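Local structure of agmatinase (Deinococcus radiodurans, 1WOH) at residues 28-33 and 76-81; 72-77 and 297-302; 175-180 and 200-205. The protein probably catalyses the manganese-dependent hydrolysis of agmatine to putrescine and urea, as a member of the arginase (ureohydrolase) family. All blocks are in the same frame, centred on the assembly; numbering follows the deposited sequence.

Contact 1 of 3, residues 28-33 and 76-81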
loop_
_atom_site.group_PDB
_atom_site.type_symbol
_atom_site.label_atom_id
_atom_site.label_comp_id
_atom_site.label_asym_id
_atom_site.label_seq_id
_atom_site.Cartn_x
_atom_site.Cartn_y
_atom_site.Cartn_z
ATOM N N GLN A 28 15.708 -37.357 9.247
ATOM C CA GLN A 28 14.962 -37.472 10.491
ATOM C C GLN A 28 15.199 -36.205 11.300
ATOM O O GLN A 28 16.328 -35.725 11.396
ATOM C CB GLN A 28 15.421 -38.695 11.293
ATOM C CG GLN A 28 14.986 -40.032 10.710
ATOM C CD GLN A 28 15.535 -41.218 11.489
ATOM O OE1 GLN A 28 15.338 -41.324 12.700
ATOM N NE2 GLN A 28 16.227 -42.116 10.793
ATOM N N ALA A 29 14.132 -35.653 11.865
ATOM C CA ALA A 29 14.244 -34.447 12.673
ATOM C C ALA A 29 13.117 -34.411 13.685
ATOM O O ALA A 29 12.078 -35.045 13.493
ATOM C CB ALA A 29 14.196 -33.214 11.789
ATOM N N ASP A 30 13.319 -33.676 14.769
ATOM C CA ASP A 30 12.289 -33.584 15.794
ATOM C C ASP A 30 11.070 -32.847 15.249
ATOM O O ASP A 30 9.931 -33.249 15.490
ATOM C CB ASP A 30 12.824 -32.855 17.028
ATOM C CG ASP A 30 13.943 -33.619 17.715
ATOM O OD1 ASP A 30 13.818 -34.855 17.855
ATOM O OD2 ASP A 30 14.939 -32.984 18.121
ATOM N N VAL A 31 11.331 -31.777 14.505
ATOM C CA VAL A 31 10.284 -30.939 13.918
ATOM C C VAL A 31 10.519 -30.767 12.420
ATOM O O VAL A 31 11.641 -30.507 11.994
ATOM C CB VAL A 31 10.286 -29.528 14.562
ATOM C CG1 VAL A 31 9.189 -28.655 13.942
ATOM C CG2 VAL A 31 10.091 -29.640 16.055
ATOM N N ALA A 32 9.458 -30.900 11.624
ATOM C CA ALA A 32 9.575 -30.741 10.179
ATOM C C ALA A 32 8.413 -29.904 9.669
ATOM O O ALA A 32 7.257 -30.173 9.986
ATOM C CB ALA A 32 9.583 -32.106 9.482
ATOM N N ALA A 33 8.730 -28.879 8.893
ATOM C CA ALA A 33 7.706 -28.002 8.337
ATOM C C ALA A 33 7.392 -28.412 6.903
ATOM O O ALA A 33 8.279 -28.826 6.159
ATOM C CB ALA A 33 8.196 -26.558 8.370
ATOM N N GLN A 76 16.385 -26.506 23.162
ATOM C CA GLN A 76 17.813 -26.776 23.072
ATOM C C GLN A 76 18.010 -28.198 22.547
ATOM O O GLN A 76 17.478 -29.157 23.107
ATOM C CB GLN A 76 18.473 -26.634 24.446
ATOM C CG GLN A 76 19.939 -27.037 24.464
ATOM C CD GLN A 76 20.804 -26.158 23.578
ATOM O OE1 GLN A 76 21.934 -26.517 23.246
ATOM N NE2 GLN A 76 20.283 -24.996 23.201
ATOM N N GLY A 77 18.761 -28.329 21.459
ATOM C CA GLY A 77 19.004 -29.643 20.893
ATOM C C GLY A 77 17.863 -30.198 20.058
ATOM O O GLY A 77 17.948 -31.315 19.549
ATOM N N VAL A 78 16.785 -29.435 19.919
ATOM C CA VAL A 78 15.653 -29.892 19.118
ATOM C C VAL A 78 15.969 -29.611 17.654
ATOM O O VAL A 78 16.199 -28.464 17.267
ATOM C CB VAL A 78 14.350 -29.173 19.528
ATOM C CG1 VAL A 78 13.187 -29.658 18.666
ATOM C CG2 VAL A 78 14.056 -29.447 20.997
ATOM N N THR A 79 15.995 -30.664 16.844
ATOM C CA THR A 79 16.318 -30.522 15.429
ATOM C C THR A 79 15.113 -30.161 14.563
ATOM O O THR A 79 13.995 -30.631 14.805
ATOM C CB THR A 79 16.962 -31.813 14.873
ATOM O OG1 THR A 79 16.033 -32.900 14.965
ATOM C CG2 THR A 79 18.215 -32.163 15.667
ATOM N N PHE A 80 15.369 -29.329 13.556
ATOM C CA PHE A 80 14.350 -28.864 12.613
ATOM C C PHE A 80 14.709 -29.199 11.166
ATOM O O PHE A 80 15.877 -29.380 10.822
ATOM C CB PHE A 80 14.182 -27.339 12.706
ATOM C CG PHE A 80 13.404 -26.876 13.901
ATOM C CD1 PHE A 80 13.936 -26.968 15.182
ATOM C CD2 PHE A 80 12.129 -26.342 13.738
ATOM C CE1 PHE A 80 13.205 -26.532 16.290
ATOM C CE2 PHE A 80 11.385 -25.901 14.836
ATOM C CZ PHE A 80 11.923 -25.997 16.115
ATOM N N ALA A 81 13.691 -29.266 10.317
ATOM C CA ALA A 81 13.884 -29.529 8.899
ATOM C C ALA A 81 12.736 -28.852 8.148
ATOM O O ALA A 81 11.651 -28.686 8.694
ATOM C CB ALA A 81 13.875 -31.032 8.625
#

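Contact 2 of 3, residues 72-77 and 297-302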
loop_
_atom_site.group_PDB
_atom_site.type_symbol
_atom_site.label_atom_id
_atom_site.label_comp_id
_atom_site.label_asym_id
_atom_site.label_seq_id
_atom_site.Cartn_x
_atom_site.Cartn_y
_atom_site.Cartn_z
ATOM N N LYS A 72 16.573 -19.426 31.279
ATOM C CA LYS A 72 16.291 -20.805 30.897
ATOM C C LYS A 72 16.198 -20.877 29.380
ATOM O O LYS A 72 15.778 -19.913 28.734
ATOM C CB LYS A 72 14.974 -21.263 31.524
ATOM C CG LYS A 72 14.956 -21.175 33.043
ATOM C CD LYS A 72 13.589 -21.520 33.627
ATOM C CE LYS A 72 13.191 -22.966 33.357
ATOM N NZ LYS A 72 12.909 -23.229 31.917
ATOM N N THR A 73 16.587 -22.017 28.817
ATOM C CA THR A 73 16.552 -22.206 27.372
ATOM C C THR A 73 15.545 -23.265 26.942
ATOM O O THR A 73 15.413 -24.310 27.580
ATOM C CB THR A 73 17.939 -22.600 26.841
ATOM O OG1 THR A 73 18.872 -21.557 27.152
ATOM C CG2 THR A 73 17.903 -22.810 25.324
ATOM N N ARG A 74 14.829 -22.984 25.857
ATOM C CA ARG A 74 13.842 -23.926 25.339
ATOM C C ARG A 74 14.218 -24.328 23.920
ATOM O O ARG A 74 14.825 -23.549 23.188
ATOM C CB ARG A 74 12.440 -23.310 25.386
ATOM C CG ARG A 74 11.861 -23.251 26.801
ATOM C CD ARG A 74 10.423 -22.783 26.816
ATOM N NE ARG A 74 10.291 -21.407 26.355
ATOM C CZ ARG A 74 9.134 -20.754 26.276
ATOM N NH1 ARG A 74 8.005 -21.355 26.632
ATOM N NH2 ARG A 74 9.110 -19.499 25.845
ATOM N N LEU A 75 13.859 -25.553 23.552
ATOM C CA LEU A 75 14.167 -26.127 22.247
ATOM C C LEU A 75 15.658 -26.387 22.057
ATOM O O LEU A 75 16.148 -26.488 20.933
ATOM C CB LEU A 75 13.637 -25.241 21.112
ATOM C CG LEU A 75 12.110 -25.188 21.017
ATOM C CD1 LEU A 75 11.708 -24.317 19.829
ATOM C CD2 LEU A 75 11.541 -26.595 20.856
ATOM N N GLN A 76 16.385 -26.506 23.162
ATOM C CA GLN A 76 17.813 -26.776 23.072
ATOM C C GLN A 76 18.010 -28.198 22.547
ATOM O O GLN A 76 17.478 -29.157 23.107
ATOM C CB GLN A 76 18.473 -26.634 24.446
ATOM C CG GLN A 76 19.939 -27.037 24.464
ATOM C CD GLN A 76 20.804 -26.158 23.578
ATOM O OE1 GLN A 76 21.934 -26.517 23.246
ATOM N NE2 GLN A 76 20.283 -24.996 23.201
ATOM N N GLY A 77 18.761 -28.329 21.459
ATOM C CA GLY A 77 19.004 -29.643 20.893
ATOM C C GLY A 77 17.863 -30.198 20.058
ATOM O O GLY A 77 17.948 -31.315 19.549
ATOM N N LEU A 297 5.834 -24.632 19.806
ATOM C CA LEU A 297 6.775 -25.746 19.815
ATOM C C LEU A 297 7.612 -25.741 21.099
ATOM O O LEU A 297 7.975 -26.803 21.611
ATOM C CB LEU A 297 7.682 -25.686 18.587
ATOM C CG LEU A 297 6.979 -25.953 17.251
ATOM C CD1 LEU A 297 7.922 -25.651 16.097
ATOM C CD2 LEU A 297 6.512 -27.401 17.194
ATOM N N CYS A 298 7.921 -24.556 21.617
ATOM C CA CYS A 298 8.692 -24.473 22.860
ATOM C C CYS A 298 7.887 -25.168 23.941
ATOM O O CYS A 298 8.418 -25.968 24.711
ATOM C CB CYS A 298 8.907 -23.022 23.291
ATOM S SG CYS A 298 10.175 -22.133 22.410
ATOM N N GLU A 299 6.599 -24.842 23.993
ATOM C CA GLU A 299 5.700 -25.424 24.974
ATOM C C GLU A 299 5.584 -26.925 24.751
ATOM O O GLU A 299 5.650 -27.703 25.699
ATOM C CB GLU A 299 4.313 -24.779 24.877
ATOM C CG GLU A 299 4.260 -23.288 25.221
ATOM C CD GLU A 299 4.613 -22.996 26.671
ATOM O OE1 GLU A 299 4.485 -23.911 27.511
ATOM O OE2 GLU A 299 5.003 -21.846 26.976
ATOM N N VAL A 300 5.412 -27.339 23.497
ATOM C CA VAL A 300 5.287 -28.764 23.200
ATOM C C VAL A 300 6.491 -29.558 23.715
ATOM O O VAL A 300 6.335 -30.506 24.482
ATOM C CB VAL A 300 5.132 -29.011 21.680
ATOM C CG1 VAL A 300 5.289 -30.494 21.364
ATOM C CG2 VAL A 300 3.761 -28.532 21.218
ATOM N N PHE A 301 7.695 -29.161 23.317
ATOM C CA PHE A 301 8.872 -29.900 23.744
ATOM C C PHE A 301 9.264 -29.733 25.209
ATOM O O PHE A 301 10.182 -30.396 25.681
ATOM C CB PHE A 301 10.052 -29.593 22.823
ATOM C CG PHE A 301 9.951 -30.273 21.490
ATOM C CD1 PHE A 301 9.169 -29.734 20.476
ATOM C CD2 PHE A 301 10.579 -31.496 21.271
ATOM C CE1 PHE A 301 9.008 -30.401 19.265
ATOM C CE2 PHE A 301 10.427 -32.175 20.063
ATOM C CZ PHE A 301 9.638 -31.627 19.056
ATOM N N ASP A 302 8.559 -28.869 25.929
ATOM C CA ASP A 302 8.838 -28.675 27.349
ATOM C C ASP A 302 8.039 -29.674 28.179
ATOM O O ASP A 302 8.391 -29.964 29.324
ATOM C CB ASP A 302 8.464 -27.257 27.786
ATOM C CG ASP A 302 9.677 -26.386 28.041
ATOM O OD1 ASP A 302 9.493 -25.228 28.463
ATOM O OD2 ASP A 302 10.813 -26.856 27.823
HETATM O O HOH W 1 7.511 -23.606 28.280
HETATM O O HOH W 2 11.323 -26.620 25.072
#

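Contact 3 of 3, residues 175-180 and 200-205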
loop_
_atom_site.group_PDB
_atom_site.type_symbol
_atom_site.label_atom_id
_atom_site.label_comp_id
_atom_site.label_asym_id
_atom_site.label_seq_id
_atom_site.Cartn_x
_atom_site.Cartn_y
_atom_site.Cartn_z
ATOM N N HIS A 175 -12.966 -36.403 18.469
ATOM C CA HIS A 175 -13.426 -35.209 19.151
ATOM C C HIS A 175 -12.706 -33.953 18.711
ATOM O O HIS A 175 -11.521 -33.982 18.402
ATOM C CB HIS A 175 -13.253 -35.396 20.665
ATOM C CG HIS A 175 -13.817 -34.278 21.483
ATOM N ND1 HIS A 175 -13.064 -33.196 21.891
ATOM C CD2 HIS A 175 -15.072 -34.055 21.935
ATOM C CE1 HIS A 175 -13.833 -32.356 22.561
ATOM N NE2 HIS A 175 -15.057 -32.854 22.602
ATOM N N ILE A 176 -13.450 -32.857 18.670
ATOM C CA ILE A 176 -12.894 -31.558 18.319
ATOM C C ILE A 176 -13.315 -30.548 19.369
ATOM O O ILE A 176 -14.460 -30.540 19.824
ATOM C CB ILE A 176 -13.401 -31.039 16.946
ATOM C CG1 ILE A 176 -13.013 -32.013 15.834
ATOM C CG2 ILE A 176 -12.780 -29.665 16.644
ATOM C CD1 ILE A 176 -13.445 -31.538 14.429
ATOM N N THR A 177 -12.375 -29.704 19.764
ATOM C CA THR A 177 -12.652 -28.653 20.724
ATOM C C THR A 177 -12.345 -27.384 19.946
ATOM O O THR A 177 -11.194 -27.150 19.585
ATOM C CB THR A 177 -11.714 -28.725 21.940
ATOM O OG1 THR A 177 -11.933 -29.953 22.642
ATOM C CG2 THR A 177 -11.976 -27.550 22.870
ATOM N N THR A 178 -13.371 -26.582 19.684
ATOM C CA THR A 178 -13.204 -25.342 18.925
ATOM C C THR A 178 -13.329 -24.138 19.838
ATOM O O THR A 178 -14.323 -23.986 20.548
ATOM C CB THR A 178 -14.258 -25.248 17.817
ATOM O OG1 THR A 178 -14.233 -26.462 17.055
ATOM C CG2 THR A 178 -13.962 -24.075 16.892
ATOM N N VAL A 179 -12.323 -23.269 19.799
ATOM C CA VAL A 179 -12.321 -22.100 20.666
ATOM C C VAL A 179 -12.121 -20.798 19.903
ATOM O O VAL A 179 -11.247 -20.709 19.044
ATOM C CB VAL A 179 -11.202 -22.231 21.721
ATOM C CG1 VAL A 179 -11.238 -21.052 22.682
ATOM C CG2 VAL A 179 -11.346 -23.554 22.457
ATOM N N GLY A 180 -12.936 -19.795 20.231
ATOM C CA GLY A 180 -12.829 -18.494 19.596
ATOM C C GLY A 180 -13.984 -18.119 18.686
ATOM O O GLY A 180 -14.000 -17.022 18.125
ATOM N N THR A 200 -16.852 -30.071 21.285
ATOM C CA THR A 200 -16.929 -28.987 22.256
ATOM C C THR A 200 -16.782 -27.644 21.558
ATOM O O THR A 200 -15.794 -27.389 20.872
ATOM C CB THR A 200 -15.831 -29.139 23.323
ATOM O OG1 THR A 200 -15.958 -30.424 23.944
ATOM C CG2 THR A 200 -15.958 -28.054 24.391
ATOM N N ILE A 201 -17.783 -26.794 21.738
ATOM C CA ILE A 201 -17.809 -25.480 21.121
ATOM C C ILE A 201 -17.624 -24.415 22.190
ATOM O O ILE A 201 -18.454 -24.276 23.085
ATOM C CB ILE A 201 -19.156 -25.268 20.389
ATOM C CG1 ILE A 201 -19.264 -26.261 19.229
ATOM C CG2 ILE A 201 -19.283 -23.832 19.910
ATOM C CD1 ILE A 201 -20.520 -26.098 18.385
ATOM N N ILE A 202 -16.529 -23.670 22.099
ATOM C CA ILE A 202 -16.250 -22.624 23.078
ATOM C C ILE A 202 -16.215 -21.247 22.420
ATOM O O ILE A 202 -15.209 -20.853 21.833
ATOM C CB ILE A 202 -14.902 -22.887 23.799
ATOM C CG1 ILE A 202 -14.905 -24.295 24.412
ATOM C CG2 ILE A 202 -14.689 -21.852 24.899
ATOM C CD1 ILE A 202 -13.577 -24.708 25.058
ATOM N N PRO A 203 -17.326 -20.500 22.503
ATOM C CA PRO A 203 -17.424 -19.159 21.914
ATOM C C PRO A 203 -16.375 -18.229 22.519
ATOM O O PRO A 203 -15.943 -18.435 23.651
ATOM C CB PRO A 203 -18.840 -18.723 22.279
ATOM C CG PRO A 203 -19.578 -20.025 22.438
ATOM C CD PRO A 203 -18.586 -20.874 23.167
ATOM N N MET A 204 -15.966 -17.212 21.766
ATOM C CA MET A 204 -14.973 -16.257 22.257
ATOM C C MET A 204 -15.475 -15.584 23.537
ATOM O O MET A 204 -14.687 -15.264 24.425
ATOM C CB MET A 204 -14.691 -15.195 21.190
ATOM C CG MET A 204 -13.645 -14.164 21.578
ATOM S SD MET A 204 -12.020 -14.875 21.885
ATOM C CE MET A 204 -11.451 -13.819 23.214
ATOM N N ASP A 205 -16.786 -15.369 23.628
ATOM C CA ASP A 205 -17.361 -14.739 24.816
ATOM C C ASP A 205 -17.025 -15.499 26.103
ATOM O O ASP A 205 -16.887 -14.891 27.165
ATOM C CB ASP A 205 -18.882 -14.616 24.686
ATOM C CG ASP A 205 -19.298 -13.545 23.699
ATOM O OD1 ASP A 205 -18.776 -12.413 23.795
ATOM O OD2 ASP A 205 -20.153 -13.831 22.834
HETATM O O HOH W 3 -15.973 -28.280 17.860
#

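Contact 1 of 3, residues 28-33 and 76-81
Asp-30 and Thr-79 clasp each other beside the paired parallel strands 31-36 and 80-85, and the aspartate can be followed atom by atom. Its CB lies 3.6 Å from Val-78 CG1 and also rests near the carbonyl O of Thr-79. With chi1 at -65°, CG sits beside the residue's own backbone N, so that carboxylate and amide face the same partner. CG lies near the threonine hydroxyl, and OD2 goes further, accepting a bond from Thr-79 N at 2.9 Å. This donor meets OD2 on its anti side, 26° out of the carboxylate plane. The other oxygen, OD1, turns to Arg-112 in a long, weak ion pair. In return, Asp-30 N gives its hydrogen to Thr-79 OG1 at 2.8 Å, and that hydroxyl makes a weak bond back to OD2. Two main-chain amides are thus held by side chains before regular pairing takes over.

Beyond this clasp the backbones pair directly: Val-31 N binds Thr-79 O at 2.9 Å, Ala-81 N reaches Val-31 O weakly, and Ala-33 N binds Ala-81 O at 2.9 Å. Val-31 and Phe-80 lie side by side on one face of the sheet, where Val-31 CB stands 3.9 Å from the Phe-80 ring centroid, a CH-pi contact over the ring face. Helix 284-302 packs on that face. Strand 80-85 is outermost within the chain, and its pairing with strand 31-36 forms one margin of the parallel eight-stranded sheet at the heart of the arginase alpha/beta fold.

Contact 2 of 3, residues 72-77 and 297-302
Arg-74 and Glu-299 join in a salt bridge, NH1 to OE2 at 3.1 Å, docking one strand of a small antiparallel sheet, strands 66-67 and 73-74, onto the last turns of helix 284-302. The bond is weak in its angle, although OE2 lies at the edge of the guanidinium and in its plane; the carboxylate itself is turned 82° from that plane. Water 1 adds a second link, accepting from Arg-74 NH1 at 2.8 Å and donating to Asp-302 OD1 at 2.6 Å, so a single terminal nitrogen serves both acidic residues. Water 2 ties the backbones together just past the strand: it accepts from Leu-75 N and donates to Cys-298 O and to Asp-302 OD2.

The aliphatic part of Arg-74 lies across the helix surface. A bend at chi3 (-65°) brings the guanidinium back over Cys-298, whose CB stands 3.6 Å above one face of the group, toward its rim. Asp-302 OD1 also comes within 3.1 Å of Arg-74 CD, so the acid flanks the arginine's chain while its link to the head group runs through water 1. Leu-184 of a second subunit packs against the same arginine, placing this outer end of the contact close to a neighbour in the hexamer.

Deeper in, the contact turns apolar. Leu-75 is buried, and Phe-66 packs on both it and Cys-298. The two methyl groups of Leu-75 divide the helix surface between them: CD2 reaches Phe-301 CB at 3.9 Å, the leucine and phenylalanine side chains crossing at about a right angle, and CD1 settles 3.7 Å from Cys-298 SG.

Contact 3 of 3, residues 175-180 and 200-205
Thr-200 meets strand 173-181 with both its side chain and its backbone. Its OG1 is hydrogen-bonded to His-175 NE2 at 2.9 Å, lying at the edge of the imidazole and in its plane. The ring gets there because His-175 CG is anti to its backbone N (chi1 -174°), which carries the imidazole toward the threonine. Thr-200 N binds Ile-176 O at 2.8 Å. The carbonyl of Thr-200 serves two donors, Thr-178 N at 2.8 Å and water 3; that water also donates to Thr-178 OG1, which is bonded in addition to Gln-141.

Here segments 175-180 and 200-203 run parallel, their axes 4° apart, on neighbouring strands of a beta-alpha-beta unit connected by helix 188-196. Strand 200-203 is outermost in this chain's sheet. The side chain of Thr-178 lies about 4 Å from that of Asp-143, which binds manganese in this enzyme although this chain holds no metal, so the pairing borders the metal site.

Ile-202 is next. Its N binds Thr-178 O at 2.7 Å in an almost straight carbonyl approach of 179°. Its side chain lies alongside Val-179, with CD1 touching Val-179 CG2 at 3.6 Å.

Gly-180 closes the pairing, its N bound to Ile-202 O at 3.0 Å. Its backbone angles would press a CB against the preceding carbonyl, and its own O lies near Met-204 CB, where helix 204-209 begins after the N-cap Pro-203.

Contacts 1 and 3 occupy the two margins of one parallel sheet, strands 31-36 and 80-85 at one and strands 173-181 and 200-203 at the other. Their centres are 30 Å apart, on opposite sides of the chain's centre. Contact 2, centred 11 Å from contact 1, shares Gln-76 and Gly-77 with it, and the two touch where Val-31 packs on Leu-297 and Phe-301, and Phe-80 on Leu-297. Helix 284-302, near the chain's end, thus packs on strands 31-36 and 80-85. Along the chain, contact 1 closes before contact 3 opens, and contact 3 lies inside the long loop that contact 2 closes. Of the three, contact 3 is the one that lies beside a manganese ligand, Asp-143.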